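Local coordinates for protein Cg10997-pa (Drosophila melanogaster, PDB 2YV7) that belongs to the CLIC family and might insert into membranes to form chloride channels whose activity depends on pH, at residues R164-D169 with W205-H210; H150-N155 with P198-A203. All coordinates share one frame; numbering follows the deposited sequence.

Both contacts lie in the all-helical part of the chain, the C-terminal half of the GST-like fold. Their centres are about 12 Å apart. The segments alternate along the chain: 150-155, 164-169, 198-203, 205-210. Contact 2 sets helix 141-161 against the turn that leads into helix 202-212. Contact 1 sets the loop after helix 141-161 against the next turns of the same helix 202-212. The two meet where Trp205 NE1 probably donates to Pro198 O, 3.0 Å away. Together they place helix 202-212 against helix 141-161 and the loop that follows it. The membrane-inserting change is thought to involve the other, N-terminal domain, residues of which take no part here.

Contact 1 of 2, residues R164-D169 with W205-H210; sequences RFLTGD and WRYMYH
The ring edge of Tyr207 meets the backbone of Arg164 and Phe165. Tyr207 CD1 lies 3.6 Å from Arg164 O, and Tyr207 CE1 lies 3.9 Å from Phe165 CA. Leu166 CD1 packs 3.8 Å from Tyr207 OH. On this buried side, Asp175 OD1 at the start of helix 173-193 is hydrogen-bonded to both Leu166 N of the loop and Tyr207 OH of helix 202-212.

The Arg164-His210 side is closely packed too, but faces solvent. Arg164 CG sits between two rings, centred over a face of Phe165 and in CH-pi contact with His210, 4.0 Å from the ring centroid. The Arg164 chain runs straight and then bends (chi3 -88°), which lays the guanidinium over the imidazole face with the planes 31° apart. His210 ND1 is 3.0 Å from Arg164 NH1 but above the guanidinium plane, where no N-H points, so they are not hydrogen-bonded. It bonds weakly to Gln213. A water joins Arg164 NH1, weakly, to His210 O. An alanine in place of His210 would probably leave the guanidinium without its flat support and free to turn. The loop leads into helix 173-193, whose Asp175 bonds back to it, consistent with the GST-like helical domain.

Contact 2 of 2, residues H150-N155 with P198-A203; sequences HLRKIN and PTHLTA
Arg152 and His200 meet at an edge, without stacking. Arg152 NH1 lies near the plane of the His200 ring, 4.2 Å from His200 CE1, while the guanidinium is turned obliquely to that atom. This is the solvent side of the contact, and both side chains also touch a crystal neighbour. Arg152 NE has its own salt bridge, to Asp156 on the same helix.

The buried part includes Leu201. Leu201 CD2 packs 3.7 Å from Arg152 CD and 4.1 Å from Asn155 CB. Leu201 CD1 reaches Leu151 CB at 4.1 Å. The Arg152 chain starts out extended and kinks at chi2 (58°), which brings CD against the leucine.

Asn155 reaches toward the start of helix 202-212, its CG anti to the backbone N (chi1 176°). Asn155 CG comes 3.9 Å from Leu201 CA. Ala203 CB lies 3.5 Å from Asn155 O. The small side chain is consistent with the close backbones, Asn155 CA and Ala203 CA being 5.4 Å apart. The type I turn from Pro198 ends on Leu201, the N-cap of helix 202-212. The chemistry is therefore mixed: a leucine patch adjoins a buried amide set against the backbone of Leu201-Ala203, with the arginine charge on the solvent side.

Contact 1 of 2, residues R164-D169 with W205-H210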
# COMPACT_ATOMS: atom_id res chain seq x y z
N ARG A 164 -11.43 -14.46 -0.64
CA ARG A 164 -11.34 -13.34 0.27
C ARG A 164 -10.41 -12.32 -0.40
O ARG A 164 -10.71 -11.15 -0.35
CB ARG A 164 -10.76 -13.69 1.64
CG ARG A 164 -10.77 -12.53 2.62
CD ARG A 164 -10.28 -12.92 3.97
NE ARG A 164 -11.40 -13.40 4.73
CZ ARG A 164 -11.81 -12.89 5.88
NH1 ARG A 164 -11.17 -11.87 6.45
NH2 ARG A 164 -12.85 -13.44 6.47
N PHE A 165 -9.34 -12.80 -1.03
CA PHE A 165 -8.37 -11.86 -1.63
C PHE A 165 -8.21 -12.07 -3.14
O PHE A 165 -8.94 -12.85 -3.74
CB PHE A 165 -7.05 -12.03 -0.87
CG PHE A 165 -7.17 -11.74 0.59
CD1 PHE A 165 -7.44 -10.45 1.05
CD2 PHE A 165 -7.03 -12.78 1.53
CE1 PHE A 165 -7.53 -10.17 2.41
CE2 PHE A 165 -7.10 -12.50 2.92
CZ PHE A 165 -7.36 -11.20 3.34
N LEU A 166 -7.28 -11.36 -3.79
CA LEU A 166 -7.30 -11.37 -5.25
C LEU A 166 -7.03 -12.78 -5.86
O LEU A 166 -7.52 -13.08 -6.93
CB LEU A 166 -6.24 -10.45 -5.85
CG LEU A 166 -6.57 -8.97 -5.78
CD1 LEU A 166 -5.34 -8.11 -5.92
CD2 LEU A 166 -7.60 -8.61 -6.91
N THR A 167 -6.18 -13.58 -5.25
CA THR A 167 -5.80 -14.84 -5.89
C THR A 167 -6.23 -16.05 -5.07
O THR A 167 -5.87 -17.18 -5.41
CB THR A 167 -4.27 -14.96 -6.12
OG1 THR A 167 -3.67 -15.00 -4.83
CG2 THR A 167 -3.70 -13.73 -6.90
N GLY A 168 -6.99 -15.82 -4.00
CA GLY A 168 -7.44 -16.88 -3.07
C GLY A 168 -7.77 -16.38 -1.69
O GLY A 168 -8.00 -15.17 -1.51
N ASP A 169 -7.79 -17.26 -0.68
CA ASP A 169 -8.14 -16.80 0.65
C ASP A 169 -6.98 -16.29 1.50
O ASP A 169 -7.20 -15.87 2.61
CB ASP A 169 -9.00 -17.81 1.40
CG ASP A 169 -10.29 -18.19 0.63
OD1 ASP A 169 -10.96 -17.27 0.05
OD2 ASP A 169 -10.65 -19.41 0.61
N TRP A 205 -16.30 -3.77 -2.06
CA TRP A 205 -16.52 -3.21 -0.71
C TRP A 205 -16.23 -4.30 0.30
O TRP A 205 -15.63 -4.05 1.34
CB TRP A 205 -17.94 -2.64 -0.61
CG TRP A 205 -17.99 -1.24 -1.05
CD1 TRP A 205 -18.70 -0.71 -2.11
CD2 TRP A 205 -17.25 -0.14 -0.47
NE1 TRP A 205 -18.46 0.64 -2.19
CE2 TRP A 205 -17.58 1.02 -1.21
CE3 TRP A 205 -16.36 -0.04 0.63
CZ2 TRP A 205 -17.07 2.29 -0.92
CZ3 TRP A 205 -15.79 1.24 0.93
CH2 TRP A 205 -16.17 2.39 0.16
N ARG A 206 -16.56 -5.53 -0.06
CA ARG A 206 -16.29 -6.70 0.82
C ARG A 206 -14.76 -6.90 0.94
O ARG A 206 -14.24 -7.18 2.02
CB ARG A 206 -17.00 -7.92 0.28
CG ARG A 206 -16.78 -9.23 1.07
CD ARG A 206 -17.63 -10.44 0.55
NE ARG A 206 -17.90 -10.45 -0.90
CZ ARG A 206 -19.11 -10.24 -1.46
NH1 ARG A 206 -20.18 -10.01 -0.69
NH2 ARG A 206 -19.26 -10.26 -2.79
N TYR A 207 -14.02 -6.72 -0.16
CA TYR A 207 -12.57 -6.81 -0.10
C TYR A 207 -12.00 -5.72 0.85
O TYR A 207 -11.12 -6.01 1.67
CB TYR A 207 -12.04 -6.59 -1.55
CG TYR A 207 -10.55 -6.69 -1.74
CD1 TYR A 207 -9.89 -7.92 -1.78
CD2 TYR A 207 -9.81 -5.52 -1.94
CE1 TYR A 207 -8.50 -8.02 -2.03
CE2 TYR A 207 -8.40 -5.59 -2.20
CZ TYR A 207 -7.77 -6.81 -2.26
OH TYR A 207 -6.43 -6.79 -2.52
N MET A 208 -12.49 -4.47 0.73
CA MET A 208 -12.01 -3.40 1.60
C MET A 208 -12.39 -3.65 3.06
O MET A 208 -11.59 -3.39 4.00
CB MET A 208 -12.51 -2.04 1.08
CG MET A 208 -11.85 -1.71 -0.24
SD MET A 208 -12.18 -0.05 -0.84
CE MET A 208 -13.70 -0.28 -1.71
N TYR A 209 -13.57 -4.23 3.27
CA TYR A 209 -13.98 -4.59 4.61
C TYR A 209 -12.90 -5.48 5.21
O TYR A 209 -12.38 -5.20 6.30
CB TYR A 209 -15.32 -5.27 4.56
CG TYR A 209 -15.80 -5.71 5.90
CD1 TYR A 209 -16.34 -4.79 6.80
CD2 TYR A 209 -15.71 -7.03 6.28
CE1 TYR A 209 -16.79 -5.19 8.05
CE2 TYR A 209 -16.15 -7.44 7.51
CZ TYR A 209 -16.69 -6.50 8.40
OH TYR A 209 -17.16 -6.91 9.65
N HIS A 210 -12.51 -6.50 4.49
CA HIS A 210 -11.43 -7.38 4.94
C HIS A 210 -10.09 -6.72 5.07
O HIS A 210 -9.31 -7.11 5.90
CB HIS A 210 -11.33 -8.61 4.08
CG HIS A 210 -12.55 -9.47 4.16
ND1 HIS A 210 -13.11 -9.84 5.37
CD2 HIS A 210 -13.36 -9.97 3.20
CE1 HIS A 210 -14.20 -10.56 5.14
NE2 HIS A 210 -14.37 -10.67 3.83
O HOH W 1 -8.89 -9.74 6.73

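Contact 2 of 2, residues H150-N155 with P198-A203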
# COMPACT_ATOMS: atom_id res chain seq x y z
N HIS A 150 -12.23 0.83 -14.17
CA HIS A 150 -11.13 -0.09 -13.71
C HIS A 150 -11.57 -0.79 -12.42
O HIS A 150 -11.37 -1.98 -12.28
CB HIS A 150 -9.90 0.73 -13.47
CG HIS A 150 -8.63 -0.06 -13.46
ND1 HIS A 150 -7.45 0.47 -13.92
CD2 HIS A 150 -8.36 -1.34 -13.09
CE1 HIS A 150 -6.49 -0.43 -13.78
NE2 HIS A 150 -7.01 -1.52 -13.26
N LEU A 151 -12.15 -0.02 -11.48
CA LEU A 151 -12.60 -0.60 -10.18
C LEU A 151 -13.71 -1.61 -10.45
O LEU A 151 -13.88 -2.57 -9.72
CB LEU A 151 -13.10 0.47 -9.23
CG LEU A 151 -12.10 1.56 -8.79
CD1 LEU A 151 -12.67 2.66 -7.89
CD2 LEU A 151 -10.90 0.79 -8.04
N ARG A 152 -14.54 -1.33 -11.48
CA ARG A 152 -15.58 -2.33 -11.87
C ARG A 152 -14.99 -3.62 -12.28
O ARG A 152 -15.49 -4.68 -11.94
CB ARG A 152 -16.52 -1.70 -12.92
CG ARG A 152 -17.64 -2.61 -13.51
CD ARG A 152 -18.54 -3.17 -12.40
NE ARG A 152 -19.61 -4.08 -12.91
CZ ARG A 152 -20.81 -3.64 -13.30
NH1 ARG A 152 -21.06 -2.35 -13.25
NH2 ARG A 152 -21.76 -4.50 -13.71
N LYS A 153 -13.94 -3.57 -13.08
CA LYS A 153 -13.20 -4.79 -13.50
C LYS A 153 -12.68 -5.53 -12.31
O LYS A 153 -12.85 -6.76 -12.21
CB LYS A 153 -12.05 -4.47 -14.47
CG LYS A 153 -12.37 -3.64 -15.78
CD LYS A 153 -13.55 -4.05 -16.55
CE LYS A 153 -13.89 -2.89 -17.61
NZ LYS A 153 -12.61 -2.29 -18.19
N ILE A 154 -12.07 -4.81 -11.36
CA ILE A 154 -11.57 -5.47 -10.13
C ILE A 154 -12.72 -6.06 -9.34
O ILE A 154 -12.70 -7.17 -8.92
CB ILE A 154 -10.70 -4.47 -9.29
CG1 ILE A 154 -9.51 -4.04 -10.17
CG2 ILE A 154 -10.32 -5.05 -7.94
CD1 ILE A 154 -8.69 -2.71 -9.67
N ASN A 155 -13.81 -5.30 -9.19
CA ASN A 155 -14.96 -5.84 -8.50
C ASN A 155 -15.46 -7.17 -9.12
O ASN A 155 -15.79 -8.12 -8.40
CB ASN A 155 -16.11 -4.83 -8.57
CG ASN A 155 -17.40 -5.40 -7.94
OD1 ASN A 155 -18.31 -5.96 -8.64
ND2 ASN A 155 -17.49 -5.29 -6.65
N PRO A 198 -18.76 3.45 -5.71
CA PRO A 198 -20.20 3.27 -5.51
C PRO A 198 -20.56 1.99 -4.84
O PRO A 198 -19.76 0.99 -4.84
CB PRO A 198 -20.79 3.36 -6.93
CG PRO A 198 -19.70 3.22 -7.83
CD PRO A 198 -18.37 3.47 -7.12
N THR A 199 -21.74 2.02 -4.20
CA THR A 199 -22.15 0.93 -3.29
C THR A 199 -22.50 -0.38 -3.99
O THR A 199 -22.53 -1.45 -3.38
CB THR A 199 -23.31 1.36 -2.42
OG1 THR A 199 -24.35 1.88 -3.26
CG2 THR A 199 -22.84 2.43 -1.44
N HIS A 200 -22.72 -0.32 -5.29
CA HIS A 200 -23.10 -1.52 -6.02
C HIS A 200 -21.89 -2.37 -6.39
O HIS A 200 -22.02 -3.49 -6.96
CB HIS A 200 -23.94 -1.18 -7.25
CG HIS A 200 -23.24 -0.31 -8.23
ND1 HIS A 200 -22.55 -0.83 -9.30
CD2 HIS A 200 -23.12 1.04 -8.31
CE1 HIS A 200 -22.02 0.17 -9.99
NE2 HIS A 200 -22.33 1.30 -9.39
N LEU A 201 -20.70 -1.89 -6.00
CA LEU A 201 -19.50 -2.68 -6.16
C LEU A 201 -19.33 -3.58 -4.96
O LEU A 201 -18.37 -3.47 -4.20
CB LEU A 201 -18.27 -1.82 -6.46
CG LEU A 201 -18.34 -0.97 -7.74
CD1 LEU A 201 -17.00 -0.24 -8.12
CD2 LEU A 201 -18.90 -1.80 -8.98
N THR A 202 -20.28 -4.50 -4.78
CA THR A 202 -20.34 -5.31 -3.56
C THR A 202 -19.07 -6.10 -3.24
O THR A 202 -18.66 -6.12 -2.07
CB THR A 202 -21.60 -6.23 -3.58
OG1 THR A 202 -22.76 -5.39 -3.69
CG2 THR A 202 -21.77 -6.94 -2.23
N ALA A 203 -18.46 -6.72 -4.23
CA ALA A 203 -17.28 -7.62 -3.97
C ALA A 203 -16.05 -6.76 -3.57
O ALA A 203 -15.22 -7.16 -2.71
CB ALA A 203 -16.98 -8.44 -5.14